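Local coordinates for putative methylase (Clostridium difficile, PDB 3LDU), which probably methylates guanines of ribosomal RNA and binds GTP in its methyltransferase domain, at residues Gly186-Thr191 with Phe304-Pro309; Arg197-Pro202 with Thr208-Ala213; Glu212-Gly217 with Ala280-Tyr285; Glu275-Ala280 with Ile286-Gly291. All blocks are in the same frame, centred on the assembly; numbering follows the deposited sequence.

The four contacts lie in one methyltransferase domain and show how a Rossmann-like sheet, packed between helices, places its pocket at the strand ends. Contacts 1 and 2, centres 8 Å apart, share neighbouring strands and are joined by Thr307 OG1 and Asp201 OD1, 2.7 Å apart. Contact 3 continues helix 208-217 from contact 2, its centre 9 Å away, and meets contact 4 through Val282 N and Ala277 O, 3.0 Å apart. Contacts 1 and 4 do not touch, their nearest atoms being about 10 Å apart, yet both reach GTP, as contact 2 does. Contact 3 stands back, with the Val282 side chain about 13 Å from the nucleotide.

Contact 1 (Gly186-Thr191 with Phe304-Pro309); sequences GLIYLT and FIITNP. With GTP (guanosine-5'-triphosphate), chain B.
Ile306, on the central strand that runs into the nucleotide pocket, packs against Ile188 of helix 181-189 and Thr191 just beyond that helix. The contact is apolar and mainly methyl against methyl. Ile188 CD1 lies 3.5 Å from Ile306 CD1, the two side chains crossing at about a right angle. Ile306 carries CG1 opposite its own carbonyl carbon (chi1 -58°) and extends fully from there, which takes CD1 up to the helix. From the helix side Thr191 comes tip to tip with it, its CG2 lying 3.8 Å from Ile306 CD1, while the CG2 branch of Ile306 makes a looser contact with Leu187 CB at 4.4 Å.

Thr191 is held in place by its hydroxyl. OG1 gives a 2.8 Å hydrogen bond to Ile188 O, arriving on a lone pair in the carbonyl plane, with a C=O...OG1 angle of 138°. The same carbonyl accepts Thr191 N at 3.0 Å, so Ile188 O takes two bonds from Thr191, which fix the residue with CG2 toward the strand.

In the Rossmann-like methyltransferase fold this strand leads directly into the Asn-Pro-Pro-Tyr signature, which begins at Asn308 and is shared with N6-adenine and related methyltransferases. Thr307 points away from the helix, on the other side from Ile306. At the strand's exit the backbone reaches the ligand: Asn308 O lies 3.1 Å from C5' of GTP, and Pro309 C is 3.9 Å from GTP O5'. Ile209 of helix 208-217 closes over Ile306 beside Ile188.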
# COMPACT_ATOMS: atom_id res chain seq x y z
N GLY A 186 -2.98 -5.44 -3.60
CA GLY A 186 -2.35 -5.67 -4.89
C GLY A 186 -2.55 -7.10 -5.37
O GLY A 186 -2.73 -7.34 -6.56
N LEU A 187 -2.51 -8.04 -4.44
CA LEU A 187 -2.76 -9.44 -4.79
C LEU A 187 -4.17 -9.58 -5.39
O LEU A 187 -4.33 -10.21 -6.43
CB LEU A 187 -2.62 -10.32 -3.55
CG LEU A 187 -1.32 -11.06 -3.26
CD1 LEU A 187 -0.06 -10.36 -3.79
CD2 LEU A 187 -1.20 -11.46 -1.78
N ILE A 188 -5.17 -9.00 -4.73
CA ILE A 188 -6.53 -9.07 -5.26
C ILE A 188 -6.60 -8.50 -6.68
O ILE A 188 -7.22 -9.08 -7.58
CB ILE A 188 -7.54 -8.30 -4.39
CG1 ILE A 188 -7.47 -8.74 -2.92
CG2 ILE A 188 -8.96 -8.49 -4.94
CD1 ILE A 188 -7.62 -10.23 -2.73
N TYR A 189 -5.99 -7.33 -6.85
CA TYR A 189 -5.99 -6.64 -8.14
C TYR A 189 -5.32 -7.45 -9.25
O TYR A 189 -5.61 -7.23 -10.44
CB TYR A 189 -5.25 -5.31 -7.98
CG TYR A 189 -6.02 -4.18 -7.34
CD1 TYR A 189 -7.40 -4.06 -7.50
CD2 TYR A 189 -5.36 -3.20 -6.63
CE1 TYR A 189 -8.09 -2.97 -6.92
CE2 TYR A 189 -6.03 -2.14 -6.06
CZ TYR A 189 -7.38 -2.02 -6.21
OH TYR A 189 -8.01 -0.94 -5.63
N LEU A 190 -4.40 -8.33 -8.88
CA LEU A 190 -3.71 -9.18 -9.86
C LEU A 190 -4.56 -10.36 -10.31
O LEU A 190 -4.17 -11.10 -11.20
CB LEU A 190 -2.37 -9.68 -9.31
CG LEU A 190 -1.25 -8.65 -9.29
CD1 LEU A 190 -0.11 -9.05 -8.35
CD2 LEU A 190 -0.73 -8.39 -10.70
N THR A 191 -5.73 -10.54 -9.69
CA THR A 191 -6.63 -11.61 -10.08
C THR A 191 -7.90 -11.06 -10.73
O THR A 191 -8.17 -9.85 -10.65
CB THR A 191 -7.08 -12.43 -8.85
OG1 THR A 191 -8.11 -11.71 -8.15
CG2 THR A 191 -5.90 -12.73 -7.93
N PHE A 304 -12.41 -18.93 -6.44
CA PHE A 304 -11.07 -18.37 -6.35
C PHE A 304 -10.47 -18.67 -4.99
O PHE A 304 -11.17 -18.61 -3.98
CB PHE A 304 -11.11 -16.85 -6.52
CG PHE A 304 -11.45 -16.40 -7.90
CD1 PHE A 304 -10.45 -16.12 -8.81
CD2 PHE A 304 -12.77 -16.26 -8.29
CE1 PHE A 304 -10.76 -15.71 -10.08
CE2 PHE A 304 -13.09 -15.85 -9.57
CZ PHE A 304 -12.08 -15.57 -10.46
N ILE A 305 -9.17 -18.96 -4.96
CA ILE A 305 -8.41 -19.01 -3.71
C ILE A 305 -7.28 -17.99 -3.82
O ILE A 305 -6.56 -17.97 -4.83
CB ILE A 305 -7.82 -20.40 -3.44
CG1 ILE A 305 -8.93 -21.35 -2.96
CG2 ILE A 305 -6.71 -20.31 -2.39
CD1 ILE A 305 -8.62 -22.85 -3.19
N ILE A 306 -7.15 -17.12 -2.82
CA ILE A 306 -6.01 -16.21 -2.75
C ILE A 306 -5.49 -16.34 -1.35
O ILE A 306 -6.25 -16.17 -0.38
CB ILE A 306 -6.42 -14.74 -3.01
CG1 ILE A 306 -7.08 -14.61 -4.38
CG2 ILE A 306 -5.20 -13.82 -2.94
CD1 ILE A 306 -7.68 -13.21 -4.63
N THR A 307 -4.21 -16.68 -1.20
CA THR A 307 -3.72 -17.03 0.13
C THR A 307 -2.22 -16.82 0.32
O THR A 307 -1.45 -16.79 -0.64
CB THR A 307 -4.08 -18.51 0.46
OG1 THR A 307 -3.86 -18.76 1.85
CG2 THR A 307 -3.25 -19.48 -0.39
N ASN A 308 -1.84 -16.69 1.59
CA ASN A 308 -0.47 -16.40 2.01
C ASN A 308 -0.05 -17.49 3.01
O ASN A 308 -0.23 -17.35 4.22
CB ASN A 308 -0.49 -14.98 2.64
CG ASN A 308 0.81 -14.57 3.29
OD1 ASN A 308 0.81 -14.00 4.39
ND2 ASN A 308 1.91 -14.79 2.61
N PRO A 309 0.44 -18.64 2.50
CA PRO A 309 0.78 -19.77 3.38
C PRO A 309 2.06 -19.49 4.17
O PRO A 309 2.76 -18.53 3.86
CB PRO A 309 1.04 -20.92 2.40
CG PRO A 309 1.49 -20.22 1.13
CD PRO A 309 0.63 -18.98 1.07
PG GTP B . -2.59 -12.39 7.11
O1G GTP B . -3.82 -12.79 6.32
O2G GTP B . -2.15 -11.03 6.64
O3G GTP B . -2.90 -12.29 8.59
O3B GTP B . -1.44 -13.50 6.84
PB GTP B . -1.03 -14.54 8.01
O1B GTP B . 0.22 -14.02 8.67
O2B GTP B . -2.12 -14.66 9.04
O3A GTP B . -0.70 -15.98 7.37
PA GTP B . 0.64 -16.71 7.92
O1A GTP B . 0.66 -16.60 9.42
O2A GTP B . 1.88 -16.06 7.34
O5' GTP B . 0.56 -18.27 7.54
C5' GTP B . -0.64 -18.70 6.98
C4' GTP B . -1.55 -19.14 8.12
O4' GTP B . -1.88 -20.47 7.83
C3' GTP B . -0.97 -19.15 9.53
O3' GTP B . -1.78 -18.32 10.33
C2' GTP B . -1.09 -20.59 10.03
O2' GTP B . -1.70 -20.69 11.30
C1' GTP B . -2.05 -21.19 9.03
N9 GTP B . -1.85 -22.60 8.70
C8 GTP B . -0.73 -23.39 8.72
N7 GTP B . -1.10 -24.63 8.30
C5 GTP B . -2.43 -24.63 8.02
C6 GTP B . -3.31 -25.60 7.57
O6 GTP B . -2.93 -26.76 7.33
N1 GTP B . -4.63 -25.25 7.39
C2 GTP B . -5.07 -23.97 7.65
N2 GTP B . -6.35 -23.68 7.44
N3 GTP B . -4.20 -22.99 8.11
C4 GTP B . -2.90 -23.34 8.28

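Contact 2 (Arg197-Pro202 with Thr208-Ala213); sequences RVLVDP and TILIEA. With GTP (guanosine-5'-triphosphate), chain B.
Asp201 meets Leu210 and Ile209 where the first strand of the methyltransferase domain ends and, through a glycine-rich turn, gives way to helix 208-217: the first conserved motif, which class I methyltransferases use for their cofactor. Strand and helix run nearly antiparallel, at 155°, their axes 9.0 Å apart. Asp201 CB sits 3.9 Å from Leu210 CG and equally near CD1 of that residue. With CG opposite the backbone N (chi1 178°), the carboxylate extends past Leu210 and crosses Ile209 at about a right angle. Its OD2 comes 3.7 Å from Ile209 CB and lies 2.8 Å from a water that can donate to it, though that water has other acceptors in reach; the water accepts weakly from Leu210 N. OD1 is occupied by Thr307 OG1 and the backbone N of Met203, so the carboxylate ties the strand's end to both the turn and the adjacent strand. Farther back, Leu199 runs alongside Leu210 in the opposite direction, and its CD2 packs 3.7 Å from Ala213 CB. At the other end of the helix segment, facing the ligand, Thr208 OG1 donates a 3.1 Å hydrogen bond to O2G of the GTP gamma-phosphate.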
# COMPACT_ATOMS: atom_id res chain seq x y z
N ARG A 197 -18.34 -13.51 -6.95
CA ARG A 197 -17.64 -14.76 -7.23
C ARG A 197 -17.15 -15.38 -5.92
O ARG A 197 -16.76 -14.68 -4.99
CB ARG A 197 -16.45 -14.52 -8.17
CG ARG A 197 -16.82 -13.91 -9.51
CD ARG A 197 -17.65 -14.87 -10.35
NE ARG A 197 -16.93 -16.12 -10.60
CZ ARG A 197 -16.05 -16.30 -11.58
NH1 ARG A 197 -15.77 -15.30 -12.41
NH2 ARG A 197 -15.45 -17.47 -11.72
N VAL A 198 -17.16 -16.71 -5.85
CA VAL A 198 -16.68 -17.39 -4.66
C VAL A 198 -15.19 -17.10 -4.43
O VAL A 198 -14.38 -17.20 -5.35
CB VAL A 198 -16.88 -18.93 -4.78
CG1 VAL A 198 -16.11 -19.65 -3.71
CG2 VAL A 198 -18.37 -19.29 -4.71
N LEU A 199 -14.86 -16.70 -3.20
CA LEU A 199 -13.47 -16.45 -2.82
C LEU A 199 -13.17 -17.03 -1.45
O LEU A 199 -13.91 -16.78 -0.49
CB LEU A 199 -13.15 -14.95 -2.80
CG LEU A 199 -11.77 -14.61 -2.20
CD1 LEU A 199 -10.62 -15.15 -3.07
CD2 LEU A 199 -11.62 -13.09 -2.05
N VAL A 200 -12.11 -17.83 -1.37
CA VAL A 200 -11.70 -18.45 -0.12
C VAL A 200 -10.22 -18.20 0.13
O VAL A 200 -9.41 -18.34 -0.77
CB VAL A 200 -11.90 -19.98 -0.15
CG1 VAL A 200 -11.58 -20.59 1.21
CG2 VAL A 200 -13.32 -20.31 -0.58
N ASP A 201 -9.87 -17.83 1.36
CA ASP A 201 -8.47 -17.84 1.80
C ASP A 201 -8.41 -18.87 2.93
O ASP A 201 -8.79 -18.58 4.06
CB ASP A 201 -8.04 -16.47 2.34
CG ASP A 201 -6.60 -16.46 2.84
OD1 ASP A 201 -6.01 -17.56 2.93
OD2 ASP A 201 -6.06 -15.38 3.16
N PRO A 202 -7.93 -20.09 2.62
CA PRO A 202 -7.99 -21.21 3.57
C PRO A 202 -6.86 -21.24 4.61
O PRO A 202 -6.79 -22.19 5.40
CB PRO A 202 -7.93 -22.44 2.65
CG PRO A 202 -7.05 -22.01 1.53
CD PRO A 202 -7.35 -20.49 1.32
N THR A 208 -6.37 -10.37 6.62
CA THR A 208 -6.04 -9.17 5.84
C THR A 208 -6.45 -9.27 4.37
O THR A 208 -7.03 -8.35 3.82
CB THR A 208 -4.53 -8.91 5.91
OG1 THR A 208 -4.15 -8.74 7.28
CG2 THR A 208 -4.17 -7.64 5.14
N ILE A 209 -6.13 -10.41 3.75
CA ILE A 209 -6.45 -10.58 2.34
C ILE A 209 -7.95 -10.46 2.11
O ILE A 209 -8.39 -9.79 1.18
CB ILE A 209 -5.90 -11.92 1.81
CG1 ILE A 209 -4.37 -11.81 1.71
CG2 ILE A 209 -6.50 -12.26 0.44
CD1 ILE A 209 -3.70 -13.10 1.27
N LEU A 210 -8.74 -11.12 2.96
CA LEU A 210 -10.19 -11.09 2.80
C LEU A 210 -10.81 -9.74 3.14
O LEU A 210 -11.74 -9.29 2.48
CB LEU A 210 -10.85 -12.18 3.64
CG LEU A 210 -10.47 -13.58 3.17
CD1 LEU A 210 -11.00 -14.63 4.16
CD2 LEU A 210 -11.01 -13.78 1.78
N ILE A 211 -10.32 -9.11 4.20
CA ILE A 211 -10.77 -7.74 4.50
C ILE A 211 -10.50 -6.80 3.31
O ILE A 211 -11.39 -6.05 2.90
CB ILE A 211 -10.15 -7.23 5.82
CG1 ILE A 211 -10.68 -8.07 6.98
CG2 ILE A 211 -10.46 -5.74 6.05
CD1 ILE A 211 -9.89 -7.94 8.28
N GLU A 212 -9.30 -6.85 2.75
CA GLU A 212 -9.02 -6.03 1.57
C GLU A 212 -9.93 -6.36 0.40
O GLU A 212 -10.41 -5.45 -0.30
CB GLU A 212 -7.55 -6.08 1.17
CG GLU A 212 -6.64 -5.51 2.23
CD GLU A 212 -6.73 -3.98 2.32
OE1 GLU A 212 -6.81 -3.31 1.28
OE2 GLU A 212 -6.72 -3.47 3.45
N ALA A 213 -10.19 -7.65 0.19
CA ALA A 213 -11.07 -8.04 -0.91
C ALA A 213 -12.50 -7.56 -0.67
O ALA A 213 -13.16 -7.09 -1.60
CB ALA A 213 -11.03 -9.56 -1.15
PG GTP B . -2.59 -12.39 7.11
O1G GTP B . -3.82 -12.79 6.32
O2G GTP B . -2.15 -11.03 6.64
O3G GTP B . -2.90 -12.29 8.59
O3B GTP B . -1.44 -13.50 6.84
PB GTP B . -1.03 -14.54 8.01
O1B GTP B . 0.22 -14.02 8.67
O2B GTP B . -2.12 -14.66 9.04
O3A GTP B . -0.70 -15.98 7.37
PA GTP B . 0.64 -16.71 7.92
O1A GTP B . 0.66 -16.60 9.42
O2A GTP B . 1.88 -16.06 7.34
O5' GTP B . 0.56 -18.27 7.54
C5' GTP B . -0.64 -18.70 6.98
C4' GTP B . -1.55 -19.14 8.12
O4' GTP B . -1.88 -20.47 7.83
C3' GTP B . -0.97 -19.15 9.53
O3' GTP B . -1.78 -18.32 10.33
C2' GTP B . -1.09 -20.59 10.03
O2' GTP B . -1.70 -20.69 11.30
C1' GTP B . -2.05 -21.19 9.03
N9 GTP B . -1.85 -22.60 8.70
C8 GTP B . -0.73 -23.39 8.72
N7 GTP B . -1.10 -24.63 8.30
C5 GTP B . -2.43 -24.63 8.02
C6 GTP B . -3.31 -25.60 7.57
O6 GTP B . -2.93 -26.76 7.33
N1 GTP B . -4.63 -25.25 7.39
C2 GTP B . -5.07 -23.97 7.65
N2 GTP B . -6.35 -23.68 7.44
N3 GTP B . -4.20 -22.99 8.11
C4 GTP B . -2.90 -23.34 8.28
O HOH W 1 -6.80 -13.24 4.80

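Contact 3 (Glu212-Gly217 with Ala280-Tyr285); sequences EAAMIG and AGVDEY
The two backbones come closest at Ala214, on helix 208-217, and Val282, in the loop after helix 267-280, with CA atoms 6.3 Å apart. The methyl of Ala214 fits against the fork of Val282: its CB is 3.6 Å from Val282 CB and 3.9 Å from each of CG1 and CG2, so it rests on the branch point and not on a single tip. A chi1 of -67° swings CG1 of Val282 to the side of its backbone N and brings that methyl to the next side chain of the helix as well, where Met215 CG lies 3.7 Å away and crosses it at about a right angle. Met215 is a selenomethionine here, and its chain bends about the CG-SE bond. Tyr285 completes the contact, its CB 4.3 Å from Ala214 CB.

What presents Val282 in this way is a Schellman motif at the end of helix 267-280. Gly281, with a phi of 85°, is the C-prime residue; Gly281 N returns to Glu278 O and Val282 N to Ala277 O. The chain then turns again, Tyr285 N bonding to Val282 O at 3.0 Å, and that carbonyl also lies at the edge of the Tyr285 ring, in its plane. Residues 280-285 pack on helix 208-217 before the chain enters strand 286-290. On that helix, Ile211 extends the apolar surface one turn earlier, touching both Ala280 and Val282. The Tyr285 ring meets that of Phe258 with the planes at about 35°.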
# COMPACT_ATOMS: atom_id res chain seq x y z
N GLU A 212 -9.30 -6.85 2.75
CA GLU A 212 -9.02 -6.03 1.57
C GLU A 212 -9.93 -6.36 0.40
O GLU A 212 -10.41 -5.45 -0.30
CB GLU A 212 -7.55 -6.08 1.17
CG GLU A 212 -6.64 -5.51 2.23
CD GLU A 212 -6.73 -3.98 2.32
OE1 GLU A 212 -6.81 -3.31 1.28
OE2 GLU A 212 -6.72 -3.47 3.45
N ALA A 213 -10.19 -7.65 0.19
CA ALA A 213 -11.07 -8.04 -0.91
C ALA A 213 -12.50 -7.56 -0.67
O ALA A 213 -13.16 -7.09 -1.60
CB ALA A 213 -11.03 -9.56 -1.15
N ALA A 214 -13.00 -7.71 0.56
CA ALA A 214 -14.34 -7.24 0.88
C ALA A 214 -14.44 -5.73 0.63
O ALA A 214 -15.43 -5.26 0.06
CB ALA A 214 -14.70 -7.56 2.34
N MSE A 215 -13.44 -4.96 1.05
CA MSE A 215 -13.51 -3.50 0.85
C MSE A 215 -13.51 -3.11 -0.63
O MSE A 215 -14.24 -2.22 -1.06
CB MSE A 215 -12.42 -2.78 1.63
CG MSE A 215 -12.56 -2.96 3.14
SE MSE A 215 -11.01 -2.07 3.95
CE MSE A 215 -11.42 -0.27 3.38
N ILE A 216 -12.71 -3.82 -1.42
CA ILE A 216 -12.76 -3.65 -2.87
C ILE A 216 -14.15 -3.98 -3.40
O ILE A 216 -14.72 -3.22 -4.18
CB ILE A 216 -11.67 -4.51 -3.56
CG1 ILE A 216 -10.28 -3.94 -3.24
CG2 ILE A 216 -11.89 -4.56 -5.07
CD1 ILE A 216 -9.15 -4.89 -3.55
N GLY A 217 -14.70 -5.11 -2.96
CA GLY A 217 -16.02 -5.55 -3.38
C GLY A 217 -17.19 -4.61 -3.12
O GLY A 217 -18.10 -4.53 -3.94
N ALA A 280 -13.20 -2.92 10.42
CA ALA A 280 -13.11 -2.45 9.04
C ALA A 280 -14.48 -2.14 8.47
O ALA A 280 -14.59 -1.42 7.48
CB ALA A 280 -12.40 -3.48 8.17
N GLY A 281 -15.51 -2.70 9.09
CA GLY A 281 -16.87 -2.51 8.61
C GLY A 281 -17.27 -3.47 7.51
O GLY A 281 -18.22 -3.22 6.77
N VAL A 282 -16.57 -4.60 7.39
CA VAL A 282 -16.94 -5.56 6.34
C VAL A 282 -17.31 -6.94 6.90
O VAL A 282 -17.32 -7.92 6.17
CB VAL A 282 -15.84 -5.71 5.27
CG1 VAL A 282 -15.70 -4.43 4.49
CG2 VAL A 282 -14.50 -6.08 5.91
N ASP A 283 -17.61 -6.98 8.20
CA ASP A 283 -17.99 -8.23 8.87
C ASP A 283 -19.16 -8.97 8.23
O ASP A 283 -19.26 -10.19 8.35
CB ASP A 283 -18.28 -7.98 10.36
CG ASP A 283 -19.22 -6.82 10.59
OD1 ASP A 283 -18.85 -5.66 10.29
OD2 ASP A 283 -20.34 -7.06 11.08
N GLU A 284 -20.05 -8.25 7.55
CA GLU A 284 -21.21 -8.89 6.95
C GLU A 284 -20.86 -9.64 5.66
O GLU A 284 -21.67 -10.39 5.13
CB GLU A 284 -22.32 -7.87 6.67
CG GLU A 284 -22.96 -7.29 7.93
CD GLU A 284 -23.83 -8.30 8.67
OE1 GLU A 284 -24.15 -9.36 8.09
OE2 GLU A 284 -24.21 -8.03 9.83
N TYR A 285 -19.64 -9.44 5.16
CA TYR A 285 -19.27 -10.00 3.86
C TYR A 285 -18.27 -11.13 3.97
O TYR A 285 -17.93 -11.75 2.98
CB TYR A 285 -18.72 -8.92 2.93
CG TYR A 285 -19.68 -7.77 2.74
CD1 TYR A 285 -20.63 -7.79 1.73
CD2 TYR A 285 -19.67 -6.67 3.60
CE1 TYR A 285 -21.53 -6.75 1.57
CE2 TYR A 285 -20.56 -5.63 3.45
CZ TYR A 285 -21.48 -5.68 2.43
OH TYR A 285 -22.37 -4.64 2.26

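Contact 4 (Glu275-Ala280 with Ile286-Gly291); sequences ENAEIA and IEFNVG. With GTP (guanosine-5'-triphosphate), chain B.
Ala277 and Phe288 meet methyl to ring edge: the alanine CB lies close to the plane of the ring, 3.9 Å from CE2, and not over either face. In Phe288 a chi1 of -68° leaves the ring on the backbone-N side of CB, from where its edge reaches the helix. One face of the ring is partly overlaid by the isoleucine two residues earlier in the strand, for Ile286 CG2 stands 3.4 Å above the ring plane, displaced toward the rim. The other branch of Ile286 approaches the helix as well, though less closely, with CD1 4.3 Å from Ala277 CB. The one alanine methyl touches both the end of the isoleucine and the edge of the phenylalanine. Only 74 Å² is buried between the two segments, a modest contact, since one alanine methyl is all the helix brings to it.

The alternation of the strand sends Ile286 and Phe288 to the helix and leaves Glu287 and Asn289 on the other side. There the two polar side chains pair: Asn289 ND2 gives a hydrogen bond of 2.9 Å to Glu287 OE2, with an N-H...O angle of 141°. The carboxylate oxygen uses its anti lone pair and lies in the plane of the asparagine amide, a bent bond that is consistent with holding the amide in that rotation. Farther along, Gly291 belongs to the GTP site.

This is the second half of a beta-alpha-beta crossover, in which strand 260-264 leads through helix 267-280 to strand 286-290 at the border of the sheet. Phe288 also packs on Ile270 and Ala273 of the same helix and on Leu210 of helix 208-217, while Ile286 touches Ala214 there and Ile260 on the adjoining strand.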
# COMPACT_ATOMS: atom_id res chain seq x y z
N GLU A 275 -12.72 -9.87 14.66
CA GLU A 275 -12.66 -8.53 15.28
C GLU A 275 -12.24 -7.48 14.26
O GLU A 275 -12.81 -6.38 14.19
CB GLU A 275 -11.67 -8.52 16.44
CG GLU A 275 -12.16 -9.28 17.67
CD GLU A 275 -11.06 -9.48 18.70
OE1 GLU A 275 -11.26 -10.29 19.63
OE2 GLU A 275 -10.00 -8.83 18.59
N ASN A 276 -11.21 -7.82 13.49
CA ASN A 276 -10.67 -6.88 12.50
C ASN A 276 -11.69 -6.56 11.41
O ASN A 276 -11.82 -5.39 11.00
CB ASN A 276 -9.36 -7.40 11.90
CG ASN A 276 -8.18 -7.28 12.85
OD1 ASN A 276 -8.30 -6.73 13.94
ND2 ASN A 276 -7.02 -7.80 12.43
N ALA A 277 -12.41 -7.57 10.94
CA ALA A 277 -13.45 -7.34 9.94
C ALA A 277 -14.54 -6.41 10.46
O ALA A 277 -15.06 -5.59 9.72
CB ALA A 277 -14.04 -8.65 9.46
N GLU A 278 -14.88 -6.55 11.75
CA GLU A 278 -15.90 -5.69 12.36
C GLU A 278 -15.41 -4.25 12.38
O GLU A 278 -16.15 -3.32 12.08
CB GLU A 278 -16.21 -6.14 13.79
CG GLU A 278 -16.90 -7.48 13.89
CD GLU A 278 -17.51 -7.73 15.25
OE1 GLU A 278 -17.56 -6.77 16.06
OE2 GLU A 278 -17.94 -8.87 15.52
N ILE A 279 -14.15 -4.08 12.76
CA ILE A 279 -13.56 -2.74 12.80
C ILE A 279 -13.54 -2.11 11.42
O ILE A 279 -13.82 -0.91 11.26
CB ILE A 279 -12.16 -2.77 13.43
CG1 ILE A 279 -12.27 -3.15 14.91
CG2 ILE A 279 -11.50 -1.40 13.31
CD1 ILE A 279 -10.98 -3.55 15.55
N ALA A 280 -13.20 -2.92 10.42
CA ALA A 280 -13.11 -2.45 9.04
C ALA A 280 -14.48 -2.14 8.47
O ALA A 280 -14.59 -1.42 7.48
CB ALA A 280 -12.40 -3.48 8.17
N ILE A 286 -17.81 -11.40 5.19
CA ILE A 286 -16.81 -12.44 5.39
C ILE A 286 -17.22 -13.40 6.48
O ILE A 286 -17.73 -12.99 7.53
CB ILE A 286 -15.44 -11.87 5.80
CG1 ILE A 286 -15.07 -10.68 4.92
CG2 ILE A 286 -14.37 -12.94 5.69
CD1 ILE A 286 -13.81 -9.96 5.40
N GLU A 287 -17.00 -14.69 6.25
CA GLU A 287 -17.19 -15.67 7.30
C GLU A 287 -15.86 -16.38 7.55
O GLU A 287 -15.27 -16.96 6.64
CB GLU A 287 -18.28 -16.67 6.90
CG GLU A 287 -18.45 -17.80 7.89
CD GLU A 287 -19.55 -18.77 7.47
OE1 GLU A 287 -20.65 -18.30 7.12
OE2 GLU A 287 -19.30 -20.00 7.51
N PHE A 288 -15.38 -16.29 8.79
CA PHE A 288 -14.10 -16.86 9.20
C PHE A 288 -14.39 -18.05 10.10
O PHE A 288 -15.28 -17.97 10.96
CB PHE A 288 -13.30 -15.86 10.04
CG PHE A 288 -12.80 -14.65 9.28
CD1 PHE A 288 -11.71 -14.75 8.42
CD2 PHE A 288 -13.37 -13.41 9.49
CE1 PHE A 288 -11.22 -13.62 7.74
CE2 PHE A 288 -12.89 -12.29 8.82
CZ PHE A 288 -11.82 -12.40 7.95
N ASN A 289 -13.66 -19.14 9.91
CA ASN A 289 -13.82 -20.36 10.71
C ASN A 289 -12.49 -21.07 10.91
O ASN A 289 -11.59 -20.97 10.08
CB ASN A 289 -14.76 -21.35 10.00
CG ASN A 289 -16.21 -20.92 10.06
OD1 ASN A 289 -16.80 -20.81 11.14
ND2 ASN A 289 -16.80 -20.68 8.89
N VAL A 290 -12.36 -21.79 12.02
CA VAL A 290 -11.25 -22.73 12.14
C VAL A 290 -11.45 -23.82 11.10
O VAL A 290 -12.54 -24.35 10.93
CB VAL A 290 -11.19 -23.34 13.56
CG1 VAL A 290 -10.13 -24.43 13.63
CG2 VAL A 290 -10.89 -22.24 14.57
N GLY A 291 -10.39 -24.12 10.35
CA GLY A 291 -10.43 -25.14 9.33
C GLY A 291 -9.03 -25.45 8.83
O GLY A 291 -8.11 -24.65 9.00
PG GTP B . -2.59 -12.39 7.11
O1G GTP B . -3.82 -12.79 6.32
O2G GTP B . -2.15 -11.03 6.64
O3G GTP B . -2.90 -12.29 8.59
O3B GTP B . -1.44 -13.50 6.84
PB GTP B . -1.03 -14.54 8.01
O1B GTP B . 0.22 -14.02 8.67
O2B GTP B . -2.12 -14.66 9.04
O3A GTP B . -0.70 -15.98 7.37
PA GTP B . 0.64 -16.71 7.92
O1A GTP B . 0.66 -16.60 9.42
O2A GTP B . 1.88 -16.06 7.34
O5' GTP B . 0.56 -18.27 7.54
C5' GTP B . -0.64 -18.70 6.98
C4' GTP B . -1.55 -19.14 8.12
O4' GTP B . -1.88 -20.47 7.83
C3' GTP B . -0.97 -19.15 9.53
O3' GTP B . -1.78 -18.32 10.33
C2' GTP B . -1.09 -20.59 10.03
O2' GTP B . -1.70 -20.69 11.30
C1' GTP B . -2.05 -21.19 9.03
N9 GTP B . -1.85 -22.60 8.70
C8 GTP B . -0.73 -23.39 8.72
N7 GTP B . -1.10 -24.63 8.30
C5 GTP B . -2.43 -24.63 8.02
C6 GTP B . -3.31 -25.60 7.57
O6 GTP B . -2.93 -26.76 7.33
N1 GTP B . -4.63 -25.25 7.39
C2 GTP B . -5.07 -23.97 7.65
N2 GTP B . -6.35 -23.68 7.44
N3 GTP B . -4.20 -22.99 8.11
C4 GTP B . -2.90 -23.34 8.28